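Long-range contacts in beta-lactamase (Klebsiella pneumoniae, PDB 6KBY), which probably hydrolyses beta-lactam antibiotics to substituted beta-amino acids as a class C beta-lactamase, and here holds adenosine monophosphate in its active-site pocket: residues Ala78-Val86 with Lys255-Thr263; Val286-Asn295 with Ile352-Tyr360. All blocks are in the same frame, centred on the assembly; numbering follows the deposited sequence.

Contact 1 (Ala78-Val86 with Lys255-Thr263); sequences ATLASYAQV and KMQQALTAT
A259 is the knob here: its CB drops into a hole made by T79, S82, Y83 and V86, reaching 3.5 Å from Y83 CA. This knobs-into-holes pairing joins two helices of the class C beta-lactamase fold, 72-86, which starts directly after the AMP-bonded S71, and 255-262. The short segments come within 8.0 Å of each other, axis to axis, at 124°, and an alanine knob suits that close approach.

K255 runs outward from its helix. Its CB sits 4.2 Å from Y83 CE1, oblique to the ring; the chain then bends at chi2, which carries it across to the end of the other helix. CD passes V86 CG2 at 4.1 Å, CE runs on past the carbonyl, and NZ donates to V86 O over 3.0 Å, coming in from above the carbonyl plane. The ammonium also grips Q258 OE1 at 3.2 Å from NZ, so a positive charge is fixed at the C-terminal end of helix 72-86, where the helix dipole would probably welcome it.

M256 reaches the same tyrosine by another route. Bent at chi2 and chi3, it lays CE over one face of the Y83 ring, 4.0 Å from the centroid and 28° off the normal, a CH-pi contact. SD sits oblique to the ring, which makes this a Met-aromatic contact as well. L184 and Q187 of helix 176-187 also touch M256.

S82 crosses on the other flank. It swings its hydroxyl trans to the main-chain nitrogen (chi1 -175°), which lets OG donate to A259 O over 2.7 Å, in the carbonyl plane and on a lone pair. A259 O also takes T263 N, and T263 CG2 rests against S82 CB and T79 CA while T263 OG1 donates back to L260 O.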
# COMPACT_ATOMS: atom_id res chain seq x y z
N ALA A 78 0.19 2.84 8.06
CA ALA A 78 -1.12 3.25 8.55
C ALA A 78 -1.71 2.21 9.49
O ALA A 78 -2.31 2.57 10.51
CB ALA A 78 -2.07 3.52 7.39
N THR A 79 -1.61 0.92 9.13
CA THR A 79 -2.13 -0.11 10.03
C THR A 79 -1.43 -0.05 11.38
O THR A 79 -2.08 -0.20 12.42
CB THR A 79 -2.00 -1.49 9.38
OG1 THR A 79 -2.73 -1.51 8.15
CG2 THR A 79 -2.57 -2.57 10.29
N LEU A 80 -0.12 0.21 11.39
CA LEU A 80 0.59 0.35 12.65
C LEU A 80 0.10 1.56 13.44
O LEU A 80 -0.11 1.46 14.66
CB LEU A 80 2.10 0.43 12.41
CG LEU A 80 2.92 0.37 13.70
CD1 LEU A 80 2.87 -1.02 14.32
CD2 LEU A 80 4.36 0.81 13.46
N ALA A 81 -0.08 2.70 12.78
CA ALA A 81 -0.60 3.87 13.48
C ALA A 81 -2.00 3.61 14.02
O ALA A 81 -2.33 4.03 15.14
CB ALA A 81 -0.62 5.08 12.53
N SER A 82 -2.83 2.92 13.25
CA SER A 82 -4.17 2.58 13.70
C SER A 82 -4.12 1.63 14.89
O SER A 82 -4.90 1.76 15.85
CB SER A 82 -4.95 1.98 12.54
OG SER A 82 -6.29 1.74 12.90
N TYR A 83 -3.18 0.67 14.86
CA TYR A 83 -3.00 -0.23 16.00
C TYR A 83 -2.58 0.54 17.24
O TYR A 83 -3.11 0.31 18.33
CB TYR A 83 -1.98 -1.30 15.63
CG TYR A 83 -1.68 -2.29 16.72
CD1 TYR A 83 -2.61 -3.26 17.07
CD2 TYR A 83 -0.46 -2.29 17.38
CE1 TYR A 83 -2.34 -4.19 18.06
CE2 TYR A 83 -0.19 -3.21 18.37
CZ TYR A 83 -1.13 -4.15 18.71
OH TYR A 83 -0.86 -5.07 19.69
N ALA A 84 -1.65 1.48 17.09
CA ALA A 84 -1.28 2.32 18.23
C ALA A 84 -2.47 3.12 18.73
O ALA A 84 -2.65 3.30 19.94
CB ALA A 84 -0.13 3.25 17.83
N GLN A 85 -3.30 3.62 17.81
CA GLN A 85 -4.45 4.43 18.20
C GLN A 85 -5.46 3.61 18.98
O GLN A 85 -5.88 4.01 20.08
CB GLN A 85 -5.07 5.05 16.95
CG GLN A 85 -6.16 6.06 17.22
CD GLN A 85 -7.53 5.43 17.14
OE1 GLN A 85 -7.90 4.84 16.12
NE2 GLN A 85 -8.30 5.55 18.22
N VAL A 86 -5.86 2.45 18.46
CA VAL A 86 -6.84 1.64 19.17
C VAL A 86 -6.26 1.07 20.46
O VAL A 86 -7.03 0.70 21.37
CB VAL A 86 -7.48 0.57 18.26
CG1 VAL A 86 -8.09 1.23 17.02
CG2 VAL A 86 -6.48 -0.49 17.88
N LYS A 255 -7.82 -6.36 18.89
CA LYS A 255 -7.27 -5.04 18.61
C LYS A 255 -6.75 -4.95 17.18
O LYS A 255 -6.89 -3.91 16.52
CB LYS A 255 -6.17 -4.69 19.61
CG LYS A 255 -6.69 -4.18 20.94
CD LYS A 255 -7.80 -3.16 20.73
CE LYS A 255 -8.17 -2.44 22.01
NZ LYS A 255 -9.17 -1.37 21.75
N MET A 256 -6.17 -6.04 16.67
CA MET A 256 -5.62 -6.00 15.32
C MET A 256 -6.72 -5.85 14.27
O MET A 256 -6.58 -5.07 13.33
CB MET A 256 -4.77 -7.24 15.04
CG MET A 256 -4.04 -7.16 13.72
SD MET A 256 -3.01 -5.68 13.61
CE MET A 256 -1.80 -6.03 14.90
N GLN A 257 -7.83 -6.59 14.42
CA GLN A 257 -8.92 -6.42 13.47
C GLN A 257 -9.48 -5.00 13.53
O GLN A 257 -9.76 -4.40 12.49
CB GLN A 257 -10.04 -7.42 13.75
CG GLN A 257 -11.17 -7.31 12.75
CD GLN A 257 -10.74 -7.72 11.35
OE1 GLN A 257 -10.55 -8.90 11.08
NE2 GLN A 257 -10.58 -6.74 10.45
N GLN A 258 -9.65 -4.46 14.74
CA GLN A 258 -10.10 -3.09 14.87
C GLN A 258 -9.15 -2.14 14.16
O GLN A 258 -9.58 -1.20 13.49
CB GLN A 258 -10.20 -2.71 16.35
CG GLN A 258 -11.20 -3.50 17.15
CD GLN A 258 -11.07 -3.23 18.64
OE1 GLN A 258 -10.67 -2.14 19.05
NE2 GLN A 258 -11.41 -4.22 19.46
N ALA A 259 -7.85 -2.37 14.32
CA ALA A 259 -6.85 -1.50 13.70
C ALA A 259 -6.95 -1.55 12.18
O ALA A 259 -6.93 -0.51 11.52
CB ALA A 259 -5.46 -1.93 14.16
N LEU A 260 -7.03 -2.76 11.62
CA LEU A 260 -7.16 -2.91 10.17
C LEU A 260 -8.38 -2.17 9.65
O LEU A 260 -8.29 -1.36 8.72
CB LEU A 260 -7.27 -4.39 9.82
CG LEU A 260 -6.00 -5.23 9.97
CD1 LEU A 260 -6.38 -6.70 10.10
CD2 LEU A 260 -5.07 -5.00 8.78
N THR A 261 -9.53 -2.44 10.26
CA THR A 261 -10.77 -1.84 9.78
C THR A 261 -10.71 -0.32 9.88
O THR A 261 -11.15 0.38 8.96
CB THR A 261 -11.93 -2.42 10.58
OG1 THR A 261 -12.00 -3.82 10.31
CG2 THR A 261 -13.25 -1.74 10.24
N ALA A 262 -10.16 0.20 10.97
CA ALA A 262 -10.15 1.64 11.18
C ALA A 262 -9.28 2.38 10.17
O ALA A 262 -9.48 3.58 9.98
CB ALA A 262 -9.71 1.99 12.61
N THR A 263 -8.33 1.70 9.51
CA THR A 263 -7.57 2.39 8.47
C THR A 263 -8.46 2.79 7.30
O THR A 263 -8.04 3.63 6.49
CB THR A 263 -6.39 1.58 7.92
OG1 THR A 263 -6.87 0.41 7.25
CG2 THR A 263 -5.38 1.22 8.99

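Contact 2 (Val286-Asn295 with Ile352-Tyr360); sequences VSLPNLLTGN and IDQRVTVAY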
# COMPACT_ATOMS: atom_id res chain seq x y z
N VAL A 286 -18.11 1.39 -9.02
CA VAL A 286 -17.25 2.49 -9.44
C VAL A 286 -17.06 2.41 -10.94
O VAL A 286 -17.01 1.32 -11.51
CB VAL A 286 -15.91 2.50 -8.67
CG1 VAL A 286 -15.17 1.20 -8.89
CG2 VAL A 286 -15.05 3.71 -9.07
N SER A 287 -16.99 3.57 -11.59
CA SER A 287 -16.73 3.57 -13.02
C SER A 287 -15.23 3.51 -13.25
O SER A 287 -14.43 4.04 -12.47
CB SER A 287 -17.29 4.83 -13.68
OG SER A 287 -16.43 5.95 -13.49
N LEU A 288 -14.85 2.84 -14.33
CA LEU A 288 -13.44 2.83 -14.70
C LEU A 288 -12.87 4.24 -14.88
O LEU A 288 -11.77 4.50 -14.37
CB LEU A 288 -13.20 1.92 -15.91
CG LEU A 288 -11.74 1.78 -16.34
CD1 LEU A 288 -10.87 1.29 -15.19
CD2 LEU A 288 -11.64 0.83 -17.53
N PRO A 289 -13.54 5.18 -15.56
CA PRO A 289 -12.95 6.52 -15.69
C PRO A 289 -12.62 7.17 -14.36
O PRO A 289 -11.55 7.78 -14.22
CB PRO A 289 -14.01 7.30 -16.48
CG PRO A 289 -14.69 6.25 -17.29
CD PRO A 289 -14.75 5.04 -16.40
N ASN A 290 -13.51 7.06 -13.37
CA ASN A 290 -13.24 7.69 -12.08
C ASN A 290 -12.12 6.97 -11.33
O ASN A 290 -11.32 7.60 -10.64
CB ASN A 290 -14.51 7.74 -11.24
CG ASN A 290 -15.50 8.76 -11.75
OD1 ASN A 290 -15.14 9.67 -12.50
ND2 ASN A 290 -16.76 8.62 -11.34
N LEU A 291 -12.05 5.65 -11.47
CA LEU A 291 -10.97 4.90 -10.83
C LEU A 291 -9.62 5.27 -11.44
O LEU A 291 -8.62 5.40 -10.72
CB LEU A 291 -11.24 3.41 -10.97
CG LEU A 291 -10.38 2.48 -10.13
CD1 LEU A 291 -10.47 2.84 -8.66
CD2 LEU A 291 -10.78 1.04 -10.37
N LEU A 292 -9.58 5.46 -12.76
CA LEU A 292 -8.35 5.87 -13.41
C LEU A 292 -7.93 7.26 -12.95
O LEU A 292 -6.77 7.49 -12.59
CB LEU A 292 -8.51 5.81 -14.92
CG LEU A 292 -8.63 4.40 -15.49
CD1 LEU A 292 -9.05 4.45 -16.95
CD2 LEU A 292 -7.32 3.64 -15.32
N THR A 293 -8.88 8.21 -12.93
CA THR A 293 -8.58 9.55 -12.45
C THR A 293 -8.10 9.51 -11.01
O THR A 293 -7.11 10.16 -10.65
CB THR A 293 -9.83 10.43 -12.57
OG1 THR A 293 -10.22 10.51 -13.95
CG2 THR A 293 -9.56 11.84 -12.03
N GLY A 294 -8.79 8.75 -10.17
CA GLY A 294 -8.43 8.62 -8.77
C GLY A 294 -7.10 7.95 -8.52
O GLY A 294 -6.58 8.04 -7.40
N ASN A 295 -6.55 7.28 -9.53
CA ASN A 295 -5.22 6.67 -9.45
C ASN A 295 -4.18 7.45 -10.25
O ASN A 295 -3.14 6.91 -10.61
CB ASN A 295 -5.28 5.20 -9.86
CG ASN A 295 -5.73 4.33 -8.71
OD1 ASN A 295 -4.93 3.99 -7.84
ND2 ASN A 295 -7.02 3.99 -8.68
N ILE A 352 0.27 2.61 -14.18
CA ILE A 352 -0.81 2.40 -13.23
C ILE A 352 -2.15 2.21 -13.93
O ILE A 352 -2.97 1.40 -13.51
CB ILE A 352 -0.83 3.54 -12.20
CG1 ILE A 352 0.25 3.30 -11.14
CG2 ILE A 352 -2.19 3.65 -11.55
CD1 ILE A 352 0.50 4.48 -10.24
N ASP A 353 -2.39 2.95 -15.02
CA ASP A 353 -3.67 2.80 -15.72
C ASP A 353 -3.90 1.36 -16.15
O ASP A 353 -5.03 0.86 -16.11
CB ASP A 353 -3.74 3.74 -16.92
CG ASP A 353 -2.82 3.33 -18.04
OD1 ASP A 353 -1.59 3.37 -17.82
OD2 ASP A 353 -3.31 2.95 -19.13
N GLN A 354 -2.84 0.66 -16.55
CA GLN A 354 -2.99 -0.74 -16.94
C GLN A 354 -3.27 -1.63 -15.73
O GLN A 354 -4.09 -2.56 -15.82
CB GLN A 354 -1.74 -1.22 -17.67
CG GLN A 354 -1.49 -0.52 -18.98
CD GLN A 354 -0.28 -1.07 -19.66
OE1 GLN A 354 -0.36 -2.08 -20.37
NE2 GLN A 354 0.86 -0.44 -19.44
N ARG A 355 -2.59 -1.39 -14.60
CA ARG A 355 -2.87 -2.17 -13.40
C ARG A 355 -4.34 -2.05 -13.02
O ARG A 355 -5.02 -3.04 -12.75
CB ARG A 355 -2.02 -1.66 -12.23
CG ARG A 355 -0.54 -1.59 -12.51
CD ARG A 355 0.25 -1.11 -11.31
NE ARG A 355 1.53 -0.56 -11.73
CZ ARG A 355 2.40 0.03 -10.91
NH1 ARG A 355 2.14 0.13 -9.61
NH2 ARG A 355 3.53 0.52 -11.41
N VAL A 356 -4.83 -0.81 -12.98
CA VAL A 356 -6.19 -0.54 -12.54
C VAL A 356 -7.20 -1.13 -13.51
O VAL A 356 -8.21 -1.72 -13.10
CB VAL A 356 -6.36 0.98 -12.40
CG1 VAL A 356 -7.82 1.33 -12.22
CG2 VAL A 356 -5.49 1.51 -11.25
N THR A 357 -6.94 -0.99 -14.81
CA THR A 357 -7.88 -1.50 -15.81
C THR A 357 -7.99 -3.02 -15.74
O THR A 357 -9.09 -3.58 -15.77
CB THR A 357 -7.44 -1.04 -17.20
OG1 THR A 357 -7.48 0.39 -17.27
CG2 THR A 357 -8.35 -1.63 -18.27
N VAL A 358 -6.85 -3.71 -15.64
CA VAL A 358 -6.87 -5.16 -15.53
C VAL A 358 -7.61 -5.60 -14.27
O VAL A 358 -8.46 -6.50 -14.31
CB VAL A 358 -5.44 -5.72 -15.60
CG1 VAL A 358 -5.42 -7.18 -15.20
CG2 VAL A 358 -4.88 -5.55 -17.01
N ALA A 359 -7.32 -4.95 -13.14
CA ALA A 359 -8.00 -5.30 -11.90
C ALA A 359 -9.50 -5.08 -12.01
O ALA A 359 -10.30 -5.89 -11.52
CB ALA A 359 -7.42 -4.48 -10.75
N TYR A 360 -9.91 -3.96 -12.61
CA TYR A 360 -11.33 -3.67 -12.78
C TYR A 360 -12.00 -4.75 -13.62
O TYR A 360 -13.09 -5.23 -13.28
CB TYR A 360 -11.48 -2.29 -13.42
CG TYR A 360 -12.90 -1.91 -13.73
CD1 TYR A 360 -13.73 -1.37 -12.75
CD2 TYR A 360 -13.43 -2.11 -14.99
CE1 TYR A 360 -15.05 -1.02 -13.04
CE2 TYR A 360 -14.74 -1.77 -15.29
CZ TYR A 360 -15.54 -1.23 -14.31
OH TYR A 360 -16.84 -0.90 -14.62
O HOH W 1 -18.68 -0.77 -12.46
O HOH W 2 -16.82 1.83 -16.25
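I352 and N295 meet at one end of a helix pair: I352 CG2 lies 3.5 Å from N295 O and also touches N295 CB. The pair belongs to the sheet-bearing part of the beta-lactamase fold, where the C-terminal helix 352-364 and the short helix 288-294 lie on the antiparallel sheet with their segment axes 9.8 Å apart at 145°. I352 also lays CG1 over one face of the R355 guanidinium, and R355 NH2 bonds to the AMP-binding S324, consistent with a place for I352 just behind the pocket.

D353 contributes its stem: CB is 3.9 Å from L292 CD2, while OD1 is hydrogen-bonded with S351 OG. V356 is the centre. V356 CG1, anti to the backbone N (chi1 168°), presses on L291 at 3.5 Å from CG, tighter than ordinary van der Waals contact. V356 CG2 goes to the side-chain amide of N295, 3.8 Å from CG. That amide is held in turn, ND2 donating to L291 O and bonding to N320 OD1 on strand 317-325.

T357 is drawn back to its own helix, its OG1 donating to D353 O over 2.8 Å. The backbone N of T357 reaches that carbonyl oxygen from the opposite face. T357 OG1 also lies against L292 CD2 and L288 CD1.

Y360 closes the row. L288 CB stands over one ring face, 4.1 Å from the centroid and 12° off the normal, in a CH-pi contact, and L288 CD1 packs on Y360 CB. At the ring edge V286 O comes within 3.4 Å of Y360 CE1. Two waters bridge the phenol to the other segment: both bond to Y360 OH, one donating to V286 O, the other accepting from L288 N.

The two contacts sit in different parts of one beta-lactamase chain, their centres 27 Å apart and their nearest atoms still about 15 Å apart. They come in series: contact 1 closes at T263 before contact 2 opens at V286, and strands 266-270, 273-275 and 280-283 of the large antiparallel sheet fill the gap. Contact 1 pairs helices beside 158-171, 176-187 and 234-244; contact 2 lies on strands 317-325 and 328-335. Contact 2 is near the AMP pocket, the I352 side chain about 6 Å from the nucleotide. Contact 1 stays further off, the A78 side chain about 13 Å from AMP, joined to the site through helix 72-86, which begins right after S71.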